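Local coordinates for probable exosome complex exonuclease 2 (Methanothermobacter thermautotrophicus, PDB 2WNR), which probably serves as a non-catalytic component of the RNA-degrading exosome and helps to shape the active site of its partner Rrp41, at residues A[15-20]-A[199-204]; A[29-34]-A[204-209]; A[145-150]-A[210-215]; A[217-222]-A[240-245]. All coordinates share one frame; numbering follows the deposited sequence.

Contact 1 (A[15-20]-A[199-204]); sequences SITDLI and AKIGNE
E204 meets I20 through the methylenes behind its carboxylate, the flat side-chain group among the touching residues, which a bend at chi2 (-66°) carries off to a salt bridge with K23. CB of E204 lies 3.6 Å from CG2 of I20, and its CG 3.3 Å from the backbone O of I20, the two side chains sliding past each other in opposite directions. Next to this pair the contact is aliphatic. CD1 of I20 meets CD1 of I201 at 3.5 Å, the side chains crossing at about a right angle, so that one methyl covers the branch of a buried isoleucine.

T17 flanks this patch. With CG2 anti to the backbone N (chi1 -79°), its methyl stands over CA of G202 at 3.7 Å, while OG1, hydrogen-bonded to R13 O one helical turn back, also reaches a water that weakly accepts from G202 N. No direct hydrogen bond links the segments.

The helix, running at 98° to strand 199-201, thus covers the end of a beta-hairpin with a two-residue (2:2) loop. I201 and E204 exchange backbone bonds, N to O, of 2.9 Å each way around a type II' turn, with G202 and N203 in the loop and G202 at the positive-phi position.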
loop_
_atom_site.group_PDB
_atom_site.type_symbol
_atom_site.label_atom_id
_atom_site.label_comp_id
_atom_site.label_asym_id
_atom_site.label_seq_id
_atom_site.Cartn_x
_atom_site.Cartn_y
_atom_site.Cartn_z
ATOM N N SER A 15 -2.198 -20.583 38.977
ATOM C CA SER A 15 -2.694 -21.971 38.886
ATOM C C SER A 15 -1.847 -22.838 37.947
ATOM O O SER A 15 -1.367 -23.903 38.350
ATOM C CB SER A 15 -4.157 -22.020 38.424
ATOM O OG SER A 15 -4.860 -20.839 38.752
ATOM N N ILE A 16 -1.664 -22.374 36.706
ATOM C CA ILE A 16 -0.879 -23.104 35.700
ATOM C C ILE A 16 0.615 -23.140 36.060
ATOM O O ILE A 16 1.345 -24.034 35.630
ATOM C CB ILE A 16 -1.083 -22.536 34.264
ATOM C CG1 ILE A 16 -2.572 -22.458 33.910
ATOM C CG2 ILE A 16 -0.340 -23.384 33.219
ATOM C CD1 ILE A 16 -2.872 -21.852 32.533
ATOM N N THR A 17 1.063 -22.178 36.861
ATOM C CA THR A 17 2.466 -22.126 37.265
ATOM C C THR A 17 2.787 -23.139 38.366
ATOM O O THR A 17 3.756 -23.895 38.250
ATOM C CB THR A 17 2.903 -20.685 37.623
ATOM O OG1 THR A 17 3.161 -19.971 36.409
ATOM C CG2 THR A 17 4.167 -20.662 38.481
ATOM N N ASP A 18 1.963 -23.162 39.415
ATOM C CA ASP A 18 2.124 -24.114 40.516
ATOM C C ASP A 18 2.133 -25.558 40.015
ATOM O O ASP A 18 2.914 -26.382 40.487
ATOM C CB ASP A 18 1.025 -23.916 41.568
ATOM C CG ASP A 18 1.306 -22.743 42.505
ATOM O OD1 ASP A 18 0.884 -22.811 43.684
ATOM O OD2 ASP A 18 1.947 -21.758 42.068
ATOM N N LEU A 19 1.269 -25.837 39.046
ATOM C CA LEU A 19 1.170 -27.145 38.414
ATOM C C LEU A 19 2.488 -27.552 37.737
ATOM O O LEU A 19 3.023 -28.632 38.007
ATOM C CB LEU A 19 0.030 -27.114 37.396
ATOM C CG LEU A 19 -0.644 -28.386 36.882
ATOM C CD1 LEU A 19 -1.745 -28.875 37.815
ATOM C CD2 LEU A 19 -1.219 -28.072 35.522
ATOM N N ILE A 20 3.005 -26.677 36.870
ATOM C CA ILE A 20 4.245 -26.929 36.131
ATOM C C ILE A 20 5.487 -26.939 37.021
ATOM O O ILE A 20 6.454 -27.633 36.708
ATOM C CB ILE A 20 4.421 -25.940 34.957
ATOM C CG1 ILE A 20 3.491 -26.328 33.807
ATOM C CG2 ILE A 20 5.863 -25.926 34.457
ATOM C CD1 ILE A 20 3.158 -25.200 32.875
ATOM N N ALA A 199 8.664 -23.249 26.441
ATOM C CA ALA A 199 8.082 -22.111 27.130
ATOM C C ALA A 199 8.521 -22.086 28.588
ATOM O O ALA A 199 8.388 -23.085 29.295
ATOM C CB ALA A 199 6.565 -22.156 27.031
ATOM N N LYS A 200 9.052 -20.946 29.028
ATOM C CA LYS A 200 9.386 -20.752 30.440
ATOM C C LYS A 200 8.134 -20.410 31.240
ATOM O O LYS A 200 7.539 -19.341 31.065
ATOM C CB LYS A 200 10.439 -19.658 30.608
ATOM C CG LYS A 200 10.791 -19.305 32.061
ATOM C CD LYS A 200 11.829 -20.245 32.658
ATOM C CE LYS A 200 12.196 -19.832 34.075
ATOM N NZ LYS A 200 13.004 -18.589 34.158
ATOM N N ILE A 201 7.735 -21.338 32.099
ATOM C CA ILE A 201 6.632 -21.133 33.017
ATOM C C ILE A 201 7.166 -21.490 34.391
ATOM O O ILE A 201 7.824 -22.526 34.554
ATOM C CB ILE A 201 5.393 -21.994 32.656
ATOM C CG1 ILE A 201 4.872 -21.622 31.264
ATOM C CG2 ILE A 201 4.284 -21.785 33.681
ATOM C CD1 ILE A 201 4.133 -22.728 30.535
ATOM N N GLY A 202 6.886 -20.627 35.371
ATOM C CA GLY A 202 7.419 -20.783 36.713
ATOM C C GLY A 202 8.924 -20.881 36.626
ATOM O O GLY A 202 9.566 -20.029 36.018
ATOM N N ASN A 203 9.480 -21.937 37.214
ATOM C CA ASN A 203 10.927 -22.182 37.172
ATOM C C ASN A 203 11.311 -23.244 36.142
ATOM O O ASN A 203 12.428 -23.760 36.155
ATOM C CB ASN A 203 11.428 -22.616 38.553
ATOM C CG ASN A 203 11.089 -21.620 39.646
ATOM O OD1 ASN A 203 10.726 -22.013 40.748
ATOM N ND2 ASN A 203 11.213 -20.327 39.352
ATOM N N GLU A 204 10.381 -23.580 35.256
ATOM C CA GLU A 204 10.561 -24.722 34.373
ATOM C C GLU A 204 10.505 -24.307 32.918
ATOM O O GLU A 204 9.814 -23.350 32.567
ATOM C CB GLU A 204 9.477 -25.782 34.637
ATOM C CG GLU A 204 9.382 -26.284 36.084
ATOM C CD GLU A 204 10.613 -27.052 36.538
ATOM O OE1 GLU A 204 11.360 -27.563 35.670
ATOM O OE2 GLU A 204 10.830 -27.142 37.771
HETATM O O HOH W 1 4.690 -18.098 35.678
#

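Contact 2 (A[29-34]-A[204-209]); sequences RSLHEF and EIVLDP
R29 meets the backbone of D208 end-on, with both terminal nitrogens directed at a single carbonyl: NH2 lies 2.8 Å and NH1 3.1 Å from D208 O, which sits in the guanidinium plane. NH2 of R29 is shared with E33 O, also in that plane and also 2.8 Å away, while NE turns back to D27. These in-plane partners fix the rotation of the guanidinium group, which a chain extended from CG to NE carries across to the turn after the strand. A leucine in place of R29 would probably leave E33 O without this donor and the carbonyl of D208 without its paired grip, freeing the loop to shift. The carboxylate of D208 adds charge attraction alone, since OD2 lies well out of the guanidinium plane; its OD1 is held by R35.

Further along, L207 N donates to L31 O at 2.9 Å, with a nearly straight N-H...O angle of 166°. Strand 204-207 is an outermost strand of an antiparallel sheet: V206, and D208 just beyond the strand, bond to strand 193-201, whereas L207 N turns to the loop.

Apolar contacts accompany these bonds. With its CG anti to the backbone N (chi1 171°), L207 sets CG over one face of the F34 ring, 4.2 Å from the centroid and 24° off the normal. CB of D208 approaches CD1 of the same ring at 3.5 Å. CD2 of L31 meets CG1 of V206 at 3.7 Å, and the H32 ring turns its edge, at CD2, to I205 O, 3.8 Å away.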
loop_
_atom_site.group_PDB
_atom_site.type_symbol
_atom_site.label_atom_id
_atom_site.label_comp_id
_atom_site.label_asym_id
_atom_site.label_seq_id
_atom_site.Cartn_x
_atom_site.Cartn_y
_atom_site.Cartn_z
ATOM N N ARG A 29 0.721 -34.108 30.335
ATOM C CA ARG A 29 1.936 -34.652 29.719
ATOM C C ARG A 29 3.194 -34.305 30.499
ATOM O O ARG A 29 3.168 -33.470 31.408
ATOM C CB ARG A 29 2.070 -34.247 28.246
ATOM C CG ARG A 29 1.525 -32.889 27.923
ATOM C CD ARG A 29 1.583 -32.603 26.435
ATOM N NE ARG A 29 1.061 -31.270 26.160
ATOM C CZ ARG A 29 1.724 -30.302 25.543
ATOM N NH1 ARG A 29 1.127 -29.137 25.361
ATOM N NH2 ARG A 29 2.960 -30.493 25.080
ATOM N N SER A 30 4.286 -34.985 30.151
ATOM C CA SER A 30 5.599 -34.707 30.716
ATOM C C SER A 30 5.982 -33.270 30.380
ATOM O O SER A 30 5.386 -32.656 29.486
ATOM C CB SER A 30 6.640 -35.687 30.154
ATOM O OG SER A 30 7.968 -35.279 30.458
ATOM N N LEU A 31 6.963 -32.740 31.103
ATOM C CA LEU A 31 7.458 -31.403 30.840
ATOM C C LEU A 31 8.120 -31.276 29.470
ATOM O O LEU A 31 8.025 -30.235 28.840
ATOM C CB LEU A 31 8.420 -30.955 31.933
ATOM C CG LEU A 31 7.831 -30.342 33.208
ATOM C CD1 LEU A 31 8.895 -29.483 33.883
ATOM C CD2 LEU A 31 6.577 -29.518 32.939
ATOM N N HIS A 32 8.775 -32.336 29.008
ATOM C CA HIS A 32 9.439 -32.313 27.704
ATOM C C HIS A 32 8.775 -33.277 26.707
ATOM O O HIS A 32 9.451 -34.067 26.037
ATOM C CB HIS A 32 10.943 -32.621 27.838
ATOM C CG HIS A 32 11.605 -31.970 29.014
ATOM N ND1 HIS A 32 12.425 -32.664 29.878
ATOM C CD2 HIS A 32 11.571 -30.696 29.469
ATOM C CE1 HIS A 32 12.870 -31.843 30.814
ATOM N NE2 HIS A 32 12.365 -30.643 30.590
ATOM N N GLU A 33 7.451 -33.199 26.604
ATOM C CA GLU A 33 6.685 -34.086 25.726
ATOM C C GLU A 33 5.803 -33.324 24.738
ATOM O O GLU A 33 5.001 -32.475 25.131
ATOM C CB GLU A 33 5.831 -35.046 26.561
ATOM C CG GLU A 33 4.964 -35.986 25.732
ATOM C CD GLU A 33 4.129 -36.932 26.572
ATOM O OE1 GLU A 33 4.352 -37.016 27.801
ATOM O OE2 GLU A 33 3.250 -37.605 25.992
ATOM N N PHE A 34 5.954 -33.652 23.455
ATOM C CA PHE A 34 5.101 -33.113 22.395
ATOM C C PHE A 34 3.681 -33.633 22.496
ATOM O O PHE A 34 3.435 -34.688 23.087
ATOM C CB PHE A 34 5.650 -33.498 21.022
ATOM C CG PHE A 34 6.754 -32.618 20.546
ATOM C CD1 PHE A 34 6.473 -31.451 19.853
ATOM C CD2 PHE A 34 8.078 -32.947 20.793
ATOM C CE1 PHE A 34 7.486 -30.626 19.418
ATOM C CE2 PHE A 34 9.098 -32.125 20.350
ATOM C CZ PHE A 34 8.800 -30.965 19.665
ATOM N N GLU A 204 10.381 -23.580 35.256
ATOM C CA GLU A 204 10.561 -24.722 34.373
ATOM C C GLU A 204 10.505 -24.307 32.918
ATOM O O GLU A 204 9.814 -23.350 32.567
ATOM C CB GLU A 204 9.477 -25.782 34.637
ATOM C CG GLU A 204 9.382 -26.284 36.084
ATOM C CD GLU A 204 10.613 -27.052 36.538
ATOM O OE1 GLU A 204 11.360 -27.563 35.670
ATOM O OE2 GLU A 204 10.830 -27.142 37.771
ATOM N N ILE A 205 11.232 -25.022 32.070
ATOM C CA ILE A 205 10.978 -24.923 30.637
ATOM C C ILE A 205 10.144 -26.120 30.174
ATOM O O ILE A 205 10.436 -27.271 30.521
ATOM C CB ILE A 205 12.258 -24.736 29.784
ATOM C CG1 ILE A 205 13.326 -25.765 30.145
ATOM C CG2 ILE A 205 12.797 -23.303 29.937
ATOM C CD1 ILE A 205 14.305 -26.037 29.028
ATOM N N VAL A 206 9.082 -25.838 29.425
ATOM C CA VAL A 206 8.229 -26.908 28.934
ATOM C C VAL A 206 8.253 -26.951 27.427
ATOM O O VAL A 206 8.196 -25.910 26.776
ATOM C CB VAL A 206 6.746 -26.902 29.469
ATOM C CG1 VAL A 206 6.613 -26.428 30.901
ATOM C CG2 VAL A 206 5.755 -26.287 28.510
ATOM N N LEU A 207 8.338 -28.161 26.883
ATOM C CA LEU A 207 8.443 -28.348 25.443
ATOM C C LEU A 207 7.061 -28.358 24.805
ATOM O O LEU A 207 6.143 -28.982 25.330
ATOM C CB LEU A 207 9.203 -29.644 25.125
ATOM C CG LEU A 207 9.284 -30.188 23.694
ATOM C CD1 LEU A 207 10.096 -29.271 22.787
ATOM C CD2 LEU A 207 9.891 -31.586 23.717
ATOM N N ASP A 208 6.937 -27.651 23.682
ATOM C CA ASP A 208 5.730 -27.636 22.854
ATOM C C ASP A 208 4.514 -27.132 23.648
ATOM O O ASP A 208 3.690 -27.927 24.124
ATOM C CB ASP A 208 5.511 -29.019 22.232
ATOM C CG ASP A 208 4.223 -29.120 21.460
ATOM O OD1 ASP A 208 3.894 -28.160 20.745
ATOM O OD2 ASP A 208 3.537 -30.160 21.571
ATOM N N PRO A 209 4.412 -25.799 23.817
ATOM C CA PRO A 209 3.370 -25.223 24.671
ATOM C C PRO A 209 1.997 -25.165 24.030
ATOM O O PRO A 209 1.875 -24.939 22.833
ATOM C CB PRO A 209 3.882 -23.807 24.938
ATOM C CG PRO A 209 4.752 -23.498 23.801
ATOM C CD PRO A 209 5.370 -24.779 23.359
#

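Contact 3 (A[145-150]-A[210-215]); sequences DYDGNL and SLEEED
A mainly polar contact joins Y146, D147 and N149, in the loop after strand 133-145, to the short helix 211-214, bringing together the parts of the chain assigned to the first and second exoribonuclease family domains. E214 is central. Its chain, extended beyond CG, delivers OE1 to two donors: N149 N at 3.0 Å, approaching from 69° out of the carboxylate plane, and the hydroxyl of Y146, whose modelled separation is too short to be trusted in detail. OE1 lies near the plane of the tyrosine ring, at its edge, and the carboxylate is turned 67° to that ring. An alanine in place of E214 would probably leave N149 N and the Y146 hydroxyl without their common acceptor. L211 adds packing, its CD1 3.4 Å from CE2 of Y146, and its N donates weakly to D147 O at 3.1 Å. Y146 O accepts from a basic side chain of another protein subunit. The helix start is further secured by a capping box: S210 N donates to E213 OE1 at 2.8 Å, and E213 N returns a weak bond to S210 OG. On the loop side, N149 caps helix 150-164 and G148 O accepts from T58 of strand 58-69, while E213 packs on I201 of strand 193-201.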
loop_
_atom_site.group_PDB
_atom_site.type_symbol
_atom_site.label_atom_id
_atom_site.label_comp_id
_atom_site.label_asym_id
_atom_site.label_seq_id
_atom_site.Cartn_x
_atom_site.Cartn_y
_atom_site.Cartn_z
ATOM N N ASP A 145 -5.447 -23.228 11.949
ATOM C CA ASP A 145 -5.968 -23.388 13.308
ATOM C C ASP A 145 -4.791 -23.140 14.244
ATOM O O ASP A 145 -3.691 -23.666 14.022
ATOM C CB ASP A 145 -6.493 -24.814 13.496
ATOM C CG ASP A 145 -7.845 -24.885 14.241
ATOM O OD1 ASP A 145 -8.362 -23.863 14.749
ATOM O OD2 ASP A 145 -8.397 -26.003 14.310
ATOM N N TYR A 146 -4.995 -22.318 15.267
ATOM C CA TYR A 146 -3.914 -22.014 16.200
ATOM C C TYR A 146 -4.287 -22.392 17.626
ATOM O O TYR A 146 -5.158 -21.764 18.238
ATOM C CB TYR A 146 -3.491 -20.542 16.101
ATOM C CG TYR A 146 -2.595 -20.062 17.231
ATOM C CD1 TYR A 146 -1.360 -20.663 17.484
ATOM C CD2 TYR A 146 -2.990 -19.003 18.048
ATOM C CE1 TYR A 146 -0.542 -20.227 18.528
ATOM C CE2 TYR A 146 -2.180 -18.556 19.092
ATOM C CZ TYR A 146 -0.959 -19.174 19.327
ATOM O OH TYR A 146 -0.158 -18.727 20.357
ATOM N N ASP A 147 -3.626 -23.424 18.146
ATOM C CA ASP A 147 -3.886 -23.898 19.501
ATOM C C ASP A 147 -2.563 -24.078 20.239
ATOM O O ASP A 147 -2.450 -24.939 21.108
ATOM C CB ASP A 147 -4.694 -25.210 19.471
ATOM C CG ASP A 147 -5.454 -25.481 20.775
ATOM O OD1 ASP A 147 -5.665 -24.536 21.569
ATOM O OD2 ASP A 147 -5.871 -26.647 21.006
ATOM N N GLY A 148 -1.569 -23.265 19.887
ATOM C CA GLY A 148 -0.250 -23.309 20.527
ATOM C C GLY A 148 0.902 -23.755 19.631
ATOM O O GLY A 148 0.792 -24.736 18.890
ATOM N N ASN A 149 2.014 -23.034 19.710
ATOM C CA ASN A 149 3.273 -23.460 19.090
ATOM C C ASN A 149 3.206 -23.527 17.565
ATOM O O ASN A 149 3.116 -24.597 16.963
ATOM C CB ASN A 149 3.755 -24.790 19.688
ATOM C CG ASN A 149 5.170 -25.152 19.266
ATOM O OD1 ASN A 149 5.859 -24.380 18.602
ATOM N ND2 ASN A 149 5.609 -26.341 19.664
ATOM N N LEU A 150 3.257 -22.359 16.953
ATOM C CA LEU A 150 3.265 -22.250 15.526
ATOM C C LEU A 150 4.601 -22.695 14.912
ATOM O O LEU A 150 4.628 -23.310 13.855
ATOM C CB LEU A 150 2.990 -20.801 15.186
ATOM C CG LEU A 150 1.612 -20.323 14.725
ATOM C CD1 LEU A 150 0.346 -21.117 15.072
ATOM C CD2 LEU A 150 1.514 -18.806 14.813
ATOM N N SER A 210 0.970 -25.364 24.842
ATOM C CA SER A 210 -0.419 -25.264 24.389
ATOM C C SER A 210 -0.836 -23.807 24.397
ATOM O O SER A 210 -0.096 -22.957 24.897
ATOM C CB SER A 210 -1.316 -26.058 25.322
ATOM O OG SER A 210 -1.152 -25.603 26.646
ATOM N N LEU A 211 -2.004 -23.512 23.832
ATOM C CA LEU A 211 -2.531 -22.149 23.833
ATOM C C LEU A 211 -2.618 -21.623 25.262
ATOM O O LEU A 211 -2.225 -20.494 25.537
ATOM C CB LEU A 211 -3.907 -22.092 23.168
ATOM C CG LEU A 211 -4.462 -20.694 22.890
ATOM C CD1 LEU A 211 -3.824 -20.100 21.638
ATOM C CD2 LEU A 211 -5.970 -20.724 22.748
ATOM N N GLU A 212 -3.115 -22.464 26.167
ATOM C CA GLU A 212 -3.264 -22.116 27.572
ATOM C C GLU A 212 -1.918 -21.708 28.177
ATOM O O GLU A 212 -1.845 -20.767 28.975
ATOM C CB GLU A 212 -3.882 -23.288 28.352
ATOM C CG GLU A 212 -5.377 -23.538 28.078
ATOM C CD GLU A 212 -5.685 -24.033 26.656
ATOM O OE1 GLU A 212 -4.774 -24.578 25.976
ATOM O OE2 GLU A 212 -6.848 -23.874 26.219
ATOM N N GLU A 213 -0.863 -22.412 27.774
ATOM C CA GLU A 213 0.490 -22.169 28.278
ATOM C C GLU A 213 1.134 -20.940 27.635
ATOM O O GLU A 213 1.809 -20.171 28.322
ATOM C CB GLU A 213 1.364 -23.410 28.086
ATOM C CG GLU A 213 0.988 -24.548 29.029
ATOM C CD GLU A 213 1.479 -25.914 28.581
ATOM O OE1 GLU A 213 1.916 -26.056 27.417
ATOM O OE2 GLU A 213 1.409 -26.852 29.403
ATOM N N GLU A 214 0.916 -20.752 26.331
ATOM C CA GLU A 214 1.411 -19.566 25.624
ATOM C C GLU A 214 0.829 -18.252 26.162
ATOM O O GLU A 214 1.480 -17.213 26.109
ATOM C CB GLU A 214 1.177 -19.680 24.118
ATOM C CG GLU A 214 2.093 -20.677 23.432
ATOM C CD GLU A 214 2.311 -20.367 21.962
ATOM O OE1 GLU A 214 1.361 -20.518 21.174
ATOM O OE2 GLU A 214 3.443 -19.982 21.589
ATOM N N ASP A 215 -0.387 -18.304 26.691
ATOM C CA ASP A 215 -1.027 -17.136 27.286
ATOM C C ASP A 215 -0.282 -16.607 28.507
ATOM O O ASP A 215 -0.349 -15.413 28.800
ATOM C CB ASP A 215 -2.460 -17.476 27.709
ATOM C CG ASP A 215 -3.496 -16.986 26.723
ATOM O OD1 ASP A 215 -3.218 -17.001 25.500
ATOM O OD2 ASP A 215 -4.602 -16.600 27.184
#

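Contact 4 (A[217-222]-A[240-245]); sequences LTARIS and GPLTRD
L242 packs its branched end against A219 and I221 on the well-buried side of this contact, whereas T218 and P241 meet more loosely at a partly exposed margin. L242, A219 and I221 are all buried, and both A219 and I221 direct their CB toward the segment that carries the leucine. CD1 of L242 faces CB of A219, and its CD2 is 3.9 Å from CB of I221, the leucine and isoleucine crossing at a slant. The backbone of L242 also bonds to another protein subunit.

The margin rests on one polar link. G240 N donates to T218 O at 2.8 Å, but the bond is bent, with an N-H...O angle of 138° and the donor tilted 28° from the carbonyl plane. Beside it, CG2 of T218, anti to the backbone N (chi1 -67°), packs on CA of G240 at 3.6 Å and on CD of P241 at 3.9 Å. P241 also packs on an acidic side chain of another protein subunit.

Strands 219-226 and 231-237 pair as an antiparallel hairpin, R220 with G237, and the T218-G240 bond lies just past its end. After it the chain leaves the sheet as an extended linker and enters helix 244-268 at the N-cap T243, a beta-beta-alpha connection whose linker leucine packs against the strand and V247 of the helix.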
loop_
_atom_site.group_PDB
_atom_site.type_symbol
_atom_site.label_atom_id
_atom_site.label_comp_id
_atom_site.label_asym_id
_atom_site.label_seq_id
_atom_site.Cartn_x
_atom_site.Cartn_y
_atom_site.Cartn_z
ATOM N N LEU A 217 3.121 -17.795 29.660
ATOM C CA LEU A 217 4.562 -18.002 29.704
ATOM C C LEU A 217 5.283 -16.697 30.017
ATOM O O LEU A 217 4.761 -15.619 29.744
ATOM C CB LEU A 217 5.074 -18.606 28.390
ATOM C CG LEU A 217 4.841 -17.917 27.030
ATOM C CD1 LEU A 217 5.628 -16.626 26.884
ATOM C CD2 LEU A 217 5.194 -18.863 25.904
ATOM N N THR A 218 6.463 -16.807 30.624
ATOM C CA THR A 218 7.337 -15.667 30.857
ATOM C C THR A 218 8.078 -15.346 29.547
ATOM O O THR A 218 8.157 -14.185 29.115
ATOM C CB THR A 218 8.334 -15.983 31.994
ATOM O OG1 THR A 218 7.622 -16.112 33.228
ATOM C CG2 THR A 218 9.410 -14.892 32.136
ATOM N N ALA A 219 8.602 -16.395 28.920
ATOM C CA ALA A 219 9.344 -16.293 27.689
ATOM C C ALA A 219 9.330 -17.644 27.001
ATOM O O ALA A 219 8.910 -18.656 27.587
ATOM C CB ALA A 219 10.739 -15.875 27.973
ATOM N N ARG A 220 9.790 -17.664 25.757
ATOM C CA ARG A 220 9.854 -18.892 24.976
ATOM C C ARG A 220 11.176 -18.931 24.247
ATOM O O ARG A 220 11.788 -17.892 24.028
ATOM C CB ARG A 220 8.718 -18.932 23.952
ATOM C CG ARG A 220 8.787 -17.788 22.932
ATOM C CD ARG A 220 8.018 -18.064 21.671
ATOM N NE ARG A 220 7.417 -16.839 21.250
ATOM C CZ ARG A 220 7.713 -15.981 20.277
ATOM N NH1 ARG A 220 6.934 -14.923 20.252
ATOM N NH2 ARG A 220 8.674 -16.104 19.362
ATOM N N ILE A 221 11.609 -20.123 23.857
ATOM C CA ILE A 221 12.803 -20.270 23.015
ATOM C C ILE A 221 12.632 -21.397 21.984
ATOM O O ILE A 221 12.258 -22.515 22.322
ATOM C CB ILE A 221 14.111 -20.432 23.853
ATOM C CG1 ILE A 221 15.328 -20.568 22.933
ATOM C CG2 ILE A 221 14.001 -21.601 24.828
ATOM C CD1 ILE A 221 16.658 -20.302 23.599
ATOM N N SER A 222 12.872 -21.073 20.720
ATOM C CA SER A 222 12.795 -22.048 19.646
ATOM C C SER A 222 14.193 -22.403 19.196
ATOM O O SER A 222 15.014 -21.507 18.953
ATOM C CB SER A 222 12.007 -21.488 18.465
ATOM O OG SER A 222 10.713 -21.100 18.876
ATOM N N GLY A 240 9.370 -11.618 29.049
ATOM C CA GLY A 240 10.222 -11.912 30.210
ATOM C C GLY A 240 11.592 -12.466 29.843
ATOM O O GLY A 240 11.854 -12.758 28.684
ATOM N N PRO A 241 12.478 -12.620 30.835
ATOM C CA PRO A 241 13.820 -13.113 30.581
ATOM C C PRO A 241 13.988 -14.633 30.650
ATOM O O PRO A 241 13.126 -15.340 31.165
ATOM C CB PRO A 241 14.646 -12.465 31.694
ATOM C CG PRO A 241 13.677 -11.939 32.691
ATOM C CD PRO A 241 12.295 -12.267 32.250
ATOM N N LEU A 242 15.107 -15.110 30.110
ATOM C CA LEU A 242 15.582 -16.473 30.306
ATOM C C LEU A 242 16.900 -16.416 31.085
ATOM O O LEU A 242 17.624 -15.409 31.034
ATOM C CB LEU A 242 15.829 -17.125 28.951
ATOM C CG LEU A 242 14.801 -18.038 28.272
ATOM C CD1 LEU A 242 13.348 -17.664 28.551
ATOM C CD2 LEU A 242 15.049 -18.091 26.774
ATOM N N THR A 243 17.219 -17.485 31.804
ATOM C CA THR A 243 18.538 -17.602 32.422
ATOM C C THR A 243 19.465 -18.411 31.506
ATOM O O THR A 243 19.010 -19.083 30.566
ATOM C CB THR A 243 18.462 -18.248 33.815
ATOM O OG1 THR A 243 18.075 -19.617 33.687
ATOM C CG2 THR A 243 17.455 -17.521 34.698
ATOM N N ARG A 244 20.765 -18.341 31.774
ATOM C CA ARG A 244 21.741 -19.172 31.078
ATOM C C ARG A 244 21.366 -20.666 31.145
ATOM O O ARG A 244 21.434 -21.369 30.138
ATOM C CB ARG A 244 23.141 -18.935 31.655
ATOM C CG ARG A 244 24.260 -19.574 30.853
ATOM C CD ARG A 244 25.612 -19.309 31.489
ATOM N NE ARG A 244 26.677 -20.044 30.812
ATOM C CZ ARG A 244 27.024 -21.300 31.085
ATOM N NH1 ARG A 244 26.392 -21.992 32.026
ATOM N NH2 ARG A 244 28.003 -21.871 30.405
ATOM N N ASP A 245 20.961 -21.137 32.326
ATOM C CA ASP A 245 20.611 -22.545 32.513
ATOM C C ASP A 245 19.414 -22.926 31.662
ATOM O O ASP A 245 19.408 -23.996 31.055
ATOM C CB ASP A 245 20.346 -22.878 33.989
ATOM C CG ASP A 245 21.621 -22.910 34.828
ATOM O OD1 ASP A 245 22.740 -22.728 34.275
ATOM O OD2 ASP A 245 21.500 -23.119 36.058
#

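How the contacts relate
Contacts 1, 2 and 4 bear on one antiparallel sheet, ordered 204-207, 193-201, 219-226, 231-237, and contact 3 lies beside it. Contacts 1 and 2, with centres about 10 Å apart, share E204 and are joined by a probable backbone bond, A199 N to V206 O at 2.7 Å. Contact 4, its centre about 12 Å from that of contact 1, pairs with it through K200 N and A219 O, also 2.7 Å apart. Contact 3 is tied to contact 2 by N149 ND2 and D208 OD1 at 2.7 Å, and packs on contact 1 where E213 meets I201. The subunit is predicted to be non-catalytic; contacts 3 and 4 reach another protein chain, while contacts 1 and 2 meet none.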